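PDB 3L4E: uncharacterized peptidase Lmo0363 from Listeria monocytogenes, which is probably a serine-type peptidase of family S51, resembling peptidase E, although its substrate and cellular role remain uncharacterised. Local coordinates for residues Q134-T139 against E169-I174; L159-N164 against I187-A192. All blocks are in the same frame, centred on the assembly; numbering follows the deposited sequence.

How the contacts relate
Both contacts gather round the presumed active centre, and both are only partly buried. Contact 1 sets the loop residues 134-139 against helix 168-177 and works by methyl packing, a water being the polar link from loop to helix. In contact 2 two loops, which follow strands 157-159 and 184-186, are tied directly by backbone and amide hydrogen bonds, and it holds H161 itself. The helix joins them: T171 of contact 1 probably hydrogen-bonds the backbone N of N163 in contact 2 with its hydroxyl, and packs its methyl near P160. Each contact also carries a sulfate, bound by several groups in contact 2 and at the edge of contact 1.

Contact 1 (Q134-T139 against E169-I174); sequences QTMDST and EITQKI. With SO4 (sulfate ion), chain C.
T135 OG1 meets helix 168-177 through a water, which lies 2.8 Å from this hydroxyl and donates a hydrogen bond to I170 O, also at 2.8 Å. The same oxygen lies against the I174 side chain, 3.6 Å from CG1 and as close to CD1. A chi1 of 55° puts OG1 between the backbone N and the carbonyl carbon of T135, on the side that faces the helix, and the side chains of T135 and I174 pass alongside one another, running opposite ways. I170 comes in one turn earlier: its CD1 rests 3.8 Å from T135 O, while its CG2 touches M136 CB at 4.1 Å.

The loop belongs to the long connection between helix 121-124 and strand 157-159, and it packs on helix 168-177, which follows the loop carrying H161, the proposed charge-relay histidine. M136, a selenomethionine, extends toward H161 and S120, the proposed catalytic pair. Its CG is anti to the backbone N (chi1 173°) and the chain runs extended to SE before bending at chi3, -63°. In the modelled conformer CE comes within 4.0 Å of T171 CG2 and the side chain also touches F167; a second conformer exists, which makes this end less certain. T171 meets M136 with its methyl; its hydroxyl is hydrogen-bonded to F167 O and probably to N163 N. Toward the other end of 134-139 a sulfate, probably from the crystallisation liquor, accepts a hydrogen bond from S138 N to its O3 at 3.0 Å, with N89 as a second donor.

Contact 2 (L159-N164 against I187-A192); sequences LPHYNN and ISNHEA. With SO4 (sulfate ion), chain B.
H161 ND1 accepts a hydrogen bond of 2.7 Å from N189 ND2, which does the touching at the ring edge and lies close to the ring plane. The amide and imidazole planes stand 73° apart, and P160 CB and F167 lie against the ring. The rest of N189 is packed tightly on N164. These two amides are stacked, their planes 10° apart, with N189 OD1 3.5 Å from N164 CG. With chi1 at -76°, N164 places OD1 against the turn S188 to E191, where it receives N189 N at 2.7 Å from above its carbonyl plane and crowds S188 CA. The backbone closes the inner end: I187 N bonds L159 O at 3.1 Å, almost straight, and I187 O takes Y162 N at 3.0 Å.

Against this close amide stack and its backbone bonds, the sulfate side is looser. Here N164 ND2 and H190 ND1 converge with R204 on a sulfate, probably from the crystallisation liquor. The H190 ND1 bond to O1 is 2.7 Å long and lies in the ring plane, whereas the bonds of N164 ND2 are long, one of them weak.

Type II (H161 to N164) and type I (S188 to E191) turns face each other, and N189 probably fixes the rotation of the imidazole. H161 also lies against S120, which sits in a GxSxG sequence that suggests a nucleophile elbow, an arrangement consistent with the proposed histidine and nucleophile of a charge-relay system in family S51 serine peptidases.

Contact 1 (Q134-T139 against E169-I174)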
loop_
_atom_site.group_PDB
_atom_site.type_symbol
_atom_site.label_atom_id
_atom_site.label_comp_id
_atom_site.label_asym_id
_atom_site.label_seq_id
_atom_site.Cartn_x
_atom_site.Cartn_y
_atom_site.Cartn_z
ATOM N N GLN A 134 -9.732 8.058 -8.687
ATOM C CA GLN A 134 -10.899 7.466 -9.348
ATOM C C GLN A 134 -10.808 7.302 -10.870
ATOM O O GLN A 134 -11.563 6.516 -11.448
ATOM C CB GLN A 134 -12.183 8.217 -8.980
ATOM C CG GLN A 134 -12.225 9.658 -9.440
ATOM C CD GLN A 134 -13.375 10.409 -8.813
ATOM O OE1 GLN A 134 -13.171 11.342 -8.038
ATOM N NE2 GLN A 134 -14.598 9.993 -9.131
ATOM N N THR A 135 -9.915 8.037 -11.527
ATOM C CA THR A 135 -9.721 7.832 -12.962
ATOM C C THR A 135 -8.767 6.667 -13.250
ATOM O O THR A 135 -8.658 6.216 -14.392
ATOM C CB THR A 135 -9.248 9.115 -13.708
ATOM O OG1 THR A 135 -8.057 9.623 -13.092
ATOM C CG2 THR A 135 -10.328 10.191 -13.684
HETATM N N MSE A 136 -8.080 6.170 -12.229
HETATM C CA MSE A 136 -7.255 4.986 -12.426
HETATM C C MSE A 136 -7.994 3.739 -11.973
HETATM O O MSE A 136 -7.987 2.712 -12.655
HETATM C CB MSE A 136 -5.924 5.093 -11.684
HETATM C CG MSE A 136 -5.113 3.796 -11.740
HETATM SE SE MSE A 136 -3.399 3.874 -10.826
HETATM C CE MSE A 136 -2.572 5.257 -11.936
ATOM N N ASP A 137 -8.628 3.829 -10.811
ATOM C CA ASP A 137 -9.335 2.676 -10.265
ATOM C C ASP A 137 -10.834 2.939 -10.261
ATOM O O ASP A 137 -11.277 3.960 -9.739
ATOM C CB ASP A 137 -8.892 2.411 -8.826
ATOM C CG ASP A 137 -7.440 2.008 -8.716
ATOM O OD1 ASP A 137 -6.806 1.731 -9.760
ATOM O OD2 ASP A 137 -6.936 1.967 -7.572
ATOM N N SER A 138 -11.621 2.016 -10.804
ATOM C CA SER A 138 -13.070 2.219 -10.893
ATOM C C SER A 138 -13.818 2.085 -9.561
ATOM O O SER A 138 -13.630 1.116 -8.826
ATOM C CB SER A 138 -13.692 1.265 -11.910
ATOM O OG SER A 138 -15.104 1.422 -11.930
ATOM N N THR A 139 -14.686 3.051 -9.272
ATOM C CA THR A 139 -15.498 3.010 -8.058
ATOM C C THR A 139 -16.632 1.991 -8.156
ATOM O O THR A 139 -17.270 1.671 -7.150
ATOM C CB THR A 139 -16.105 4.385 -7.729
ATOM O OG1 THR A 139 -16.975 4.784 -8.791
ATOM C CG2 THR A 139 -15.014 5.432 -7.548
ATOM N N GLU A 169 -1.351 9.367 -19.594
ATOM C CA GLU A 169 -2.387 10.392 -19.666
ATOM C C GLU A 169 -3.190 10.476 -18.371
ATOM O O GLU A 169 -3.537 11.568 -17.922
ATOM C CB GLU A 169 -3.302 10.211 -20.885
ATOM C CG GLU A 169 -3.436 8.788 -21.402
ATOM C CD GLU A 169 -4.217 8.726 -22.705
ATOM O OE1 GLU A 169 -4.788 9.765 -23.105
ATOM O OE2 GLU A 169 -4.261 7.645 -23.332
ATOM N N ILE A 170 -3.460 9.324 -17.762
ATOM C CA ILE A 170 -4.191 9.282 -16.496
ATOM C C ILE A 170 -3.500 10.099 -15.414
ATOM O O ILE A 170 -4.114 10.970 -14.796
ATOM C CB ILE A 170 -4.400 7.842 -15.995
ATOM C CG1 ILE A 170 -5.469 7.140 -16.836
ATOM C CG2 ILE A 170 -4.786 7.844 -14.517
ATOM C CD1 ILE A 170 -5.621 5.670 -16.530
ATOM N N THR A 171 -2.221 9.807 -15.174
ATOM C CA THR A 171 -1.487 10.471 -14.102
ATOM C C THR A 171 -1.261 11.956 -14.389
ATOM O O THR A 171 -1.238 12.777 -13.471
ATOM C CB THR A 171 -0.146 9.765 -13.777
ATOM O OG1 THR A 171 0.674 9.691 -14.949
ATOM C CG2 THR A 171 -0.390 8.353 -13.246
ATOM N N GLN A 172 -1.095 12.291 -15.665
ATOM C CA GLN A 172 -0.949 13.681 -16.081
ATOM C C GLN A 172 -2.194 14.492 -15.740
ATOM O O GLN A 172 -2.106 15.603 -15.212
ATOM C CB GLN A 172 -0.690 13.758 -17.588
ATOM C CG GLN A 172 0.664 13.214 -18.026
ATOM C CD GLN A 172 1.816 14.035 -17.490
ATOM O OE1 GLN A 172 2.886 13.507 -17.193
ATOM N NE2 GLN A 172 1.599 15.339 -17.357
ATOM N N LYS A 173 -3.357 13.929 -16.050
ATOM C CA LYS A 173 -4.619 14.623 -15.826
ATOM C C LYS A 173 -4.952 14.747 -14.345
ATOM O O LYS A 173 -5.643 15.677 -13.937
ATOM C CB LYS A 173 -5.749 13.946 -16.598
ATOM C CG LYS A 173 -5.630 14.150 -18.104
ATOM C CD LYS A 173 -6.769 13.504 -18.872
ATOM C CE LYS A 173 -6.675 13.844 -20.355
ATOM N NZ LYS A 173 -7.751 13.191 -21.151
ATOM N N ILE A 174 -4.445 13.816 -13.539
ATOM C CA ILE A 174 -4.635 13.881 -12.098
ATOM C C ILE A 174 -3.834 15.027 -11.489
ATOM O O ILE A 174 -4.350 15.785 -10.673
ATOM C CB ILE A 174 -4.274 12.542 -11.415
ATOM C CG1 ILE A 174 -5.280 11.461 -11.825
ATOM C CG2 ILE A 174 -4.210 12.692 -9.890
ATOM C CD1 ILE A 174 -5.072 10.126 -11.151
HETATM S S SO4 C . -10.462 -1.298 -12.124
HETATM O O1 SO4 C . -11.883 -1.594 -11.983
HETATM O O2 SO4 C . -9.836 -2.287 -12.992
HETATM O O3 SO4 C . -10.314 0.031 -12.705
HETATM O O4 SO4 C . -9.822 -1.326 -10.809
HETATM O O HOH W 1 -6.869 11.427 -14.867
#

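Contact 2 (L159-N164 against I187-A192)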
loop_
_atom_site.group_PDB
_atom_site.type_symbol
_atom_site.label_atom_id
_atom_site.label_comp_id
_atom_site.label_asym_id
_atom_site.label_seq_id
_atom_site.Cartn_x
_atom_site.Cartn_y
_atom_site.Cartn_z
ATOM N N LEU A 159 0.782 9.369 -5.900
ATOM C CA LEU A 159 0.261 9.063 -7.228
ATOM C C LEU A 159 1.192 8.070 -7.915
ATOM O O LEU A 159 2.243 8.447 -8.420
ATOM C CB LEU A 159 0.132 10.340 -8.053
ATOM C CG LEU A 159 -0.458 10.179 -9.450
ATOM C CD1 LEU A 159 -1.851 9.566 -9.382
ATOM C CD2 LEU A 159 -0.499 11.530 -10.139
ATOM N N PRO A 160 0.810 6.785 -7.923
ATOM C CA PRO A 160 1.738 5.762 -8.419
ATOM C C PRO A 160 1.716 5.627 -9.936
ATOM O O PRO A 160 0.791 6.110 -10.608
ATOM C CB PRO A 160 1.217 4.480 -7.764
ATOM C CG PRO A 160 -0.256 4.717 -7.642
ATOM C CD PRO A 160 -0.438 6.203 -7.396
ATOM N N HIS A 161 2.747 4.968 -10.458
ATOM C CA HIS A 161 2.952 4.808 -11.894
ATOM C C HIS A 161 3.070 6.158 -12.611
ATOM O O HIS A 161 2.688 6.264 -13.772
ATOM C CB HIS A 161 1.829 3.976 -12.535
ATOM C CG HIS A 161 1.451 2.741 -11.770
ATOM N ND1 HIS A 161 2.335 1.711 -11.526
ATOM C CD2 HIS A 161 0.274 2.361 -11.220
ATOM C CE1 HIS A 161 1.723 0.756 -10.848
ATOM N NE2 HIS A 161 0.469 1.125 -10.648
ATOM N N TYR A 162 3.595 7.182 -11.933
ATOM C CA TYR A 162 3.606 8.539 -12.504
ATOM C C TYR A 162 4.376 8.632 -13.814
ATOM O O TYR A 162 5.544 8.244 -13.893
ATOM C CB TYR A 162 4.143 9.584 -11.517
ATOM C CG TYR A 162 4.144 10.989 -12.100
ATOM C CD1 TYR A 162 2.964 11.716 -12.210
ATOM C CD2 TYR A 162 5.319 11.581 -12.553
ATOM C CE1 TYR A 162 2.956 12.993 -12.748
ATOM C CE2 TYR A 162 5.321 12.861 -13.091
ATOM C CZ TYR A 162 4.138 13.564 -13.184
ATOM O OH TYR A 162 4.129 14.836 -13.723
ATOM N N ASN A 163 3.710 9.169 -14.831
ATOM C CA ASN A 163 4.287 9.300 -16.169
ATOM C C ASN A 163 4.840 7.969 -16.676
ATOM O O ASN A 163 5.735 7.934 -17.523
ATOM C CB ASN A 163 5.365 10.385 -16.197
ATOM C CG ASN A 163 5.543 10.991 -17.575
ATOM O OD1 ASN A 163 4.607 11.027 -18.374
ATOM N ND2 ASN A 163 6.747 11.476 -17.858
ATOM N N ASN A 164 4.302 6.880 -16.133
ATOM C CA ASN A 164 4.622 5.527 -16.579
ATOM C C ASN A 164 3.483 4.941 -17.395
ATOM O O ASN A 164 2.359 4.835 -16.910
ATOM C CB ASN A 164 4.849 4.596 -15.383
ATOM C CG ASN A 164 6.192 4.795 -14.719
ATOM O OD1 ASN A 164 6.264 5.199 -13.558
ATOM N ND2 ASN A 164 7.267 4.492 -15.440
ATOM N N ILE A 187 5.099 9.440 -7.807
ATOM C CA ILE A 187 6.210 8.481 -7.858
ATOM C C ILE A 187 6.060 7.522 -9.036
ATOM O O ILE A 187 4.971 7.015 -9.311
ATOM C CB ILE A 187 6.395 7.669 -6.545
ATOM C CG1 ILE A 187 5.101 6.950 -6.136
ATOM C CG2 ILE A 187 6.929 8.561 -5.428
ATOM C CD1 ILE A 187 5.284 5.899 -5.038
ATOM N N SER A 188 7.161 7.292 -9.739
ATOM C CA SER A 188 7.187 6.386 -10.879
ATOM C C SER A 188 7.365 4.934 -10.435
ATOM O O SER A 188 7.493 4.650 -9.242
ATOM C CB SER A 188 8.324 6.772 -11.824
ATOM O OG SER A 188 9.583 6.630 -11.181
ATOM N N ASN A 189 7.376 4.015 -11.396
ATOM C CA ASN A 189 7.529 2.593 -11.083
ATOM C C ASN A 189 8.842 2.237 -10.383
ATOM O O ASN A 189 8.904 1.274 -9.617
ATOM C CB ASN A 189 7.366 1.735 -12.335
ATOM C CG ASN A 189 5.932 1.652 -12.801
ATOM O OD1 ASN A 189 5.666 1.454 -13.990
ATOM N ND2 ASN A 189 4.995 1.812 -11.873
ATOM N N HIS A 190 9.890 3.010 -10.636
ATOM C CA HIS A 190 11.178 2.708 -10.012
ATOM C C HIS A 190 11.557 3.677 -8.897
ATOM O O HIS A 190 12.722 3.779 -8.518
ATOM C CB HIS A 190 12.273 2.587 -11.069
ATOM C CG HIS A 190 12.072 1.428 -11.993
ATOM N ND1 HIS A 190 11.255 1.491 -13.100
ATOM C CD2 HIS A 190 12.554 0.163 -11.952
ATOM C CE1 HIS A 190 11.260 0.322 -13.715
ATOM N NE2 HIS A 190 12.044 -0.499 -13.042
ATOM N N GLU A 191 10.555 4.370 -8.362
ATOM C CA GLU A 191 10.736 5.228 -7.192
ATOM C C GLU A 191 10.039 4.633 -5.973
ATOM O O GLU A 191 9.022 3.951 -6.091
ATOM C CB GLU A 191 10.172 6.637 -7.448
ATOM C CG GLU A 191 11.094 7.574 -8.238
ATOM C CD GLU A 191 10.442 8.922 -8.538
ATOM O OE1 GLU A 191 9.209 8.948 -8.744
ATOM O OE2 GLU A 191 11.158 9.948 -8.580
ATOM N N ALA A 192 10.596 4.894 -4.796
ATOM C CA ALA A 192 9.936 4.544 -3.548
ATOM C C ALA A 192 10.028 5.744 -2.622
ATOM O O ALA A 192 10.909 6.593 -2.789
ATOM C CB ALA A 192 10.579 3.316 -2.920
HETATM S S SO4 B . 10.845 5.018 -13.977
HETATM O O1 SO4 B . 10.030 3.832 -13.727
HETATM O O2 SO4 B . 12.048 4.632 -14.715
HETATM O O3 SO4 B . 10.079 5.999 -14.735
HETATM O O4 SO4 B . 11.244 5.606 -12.700
#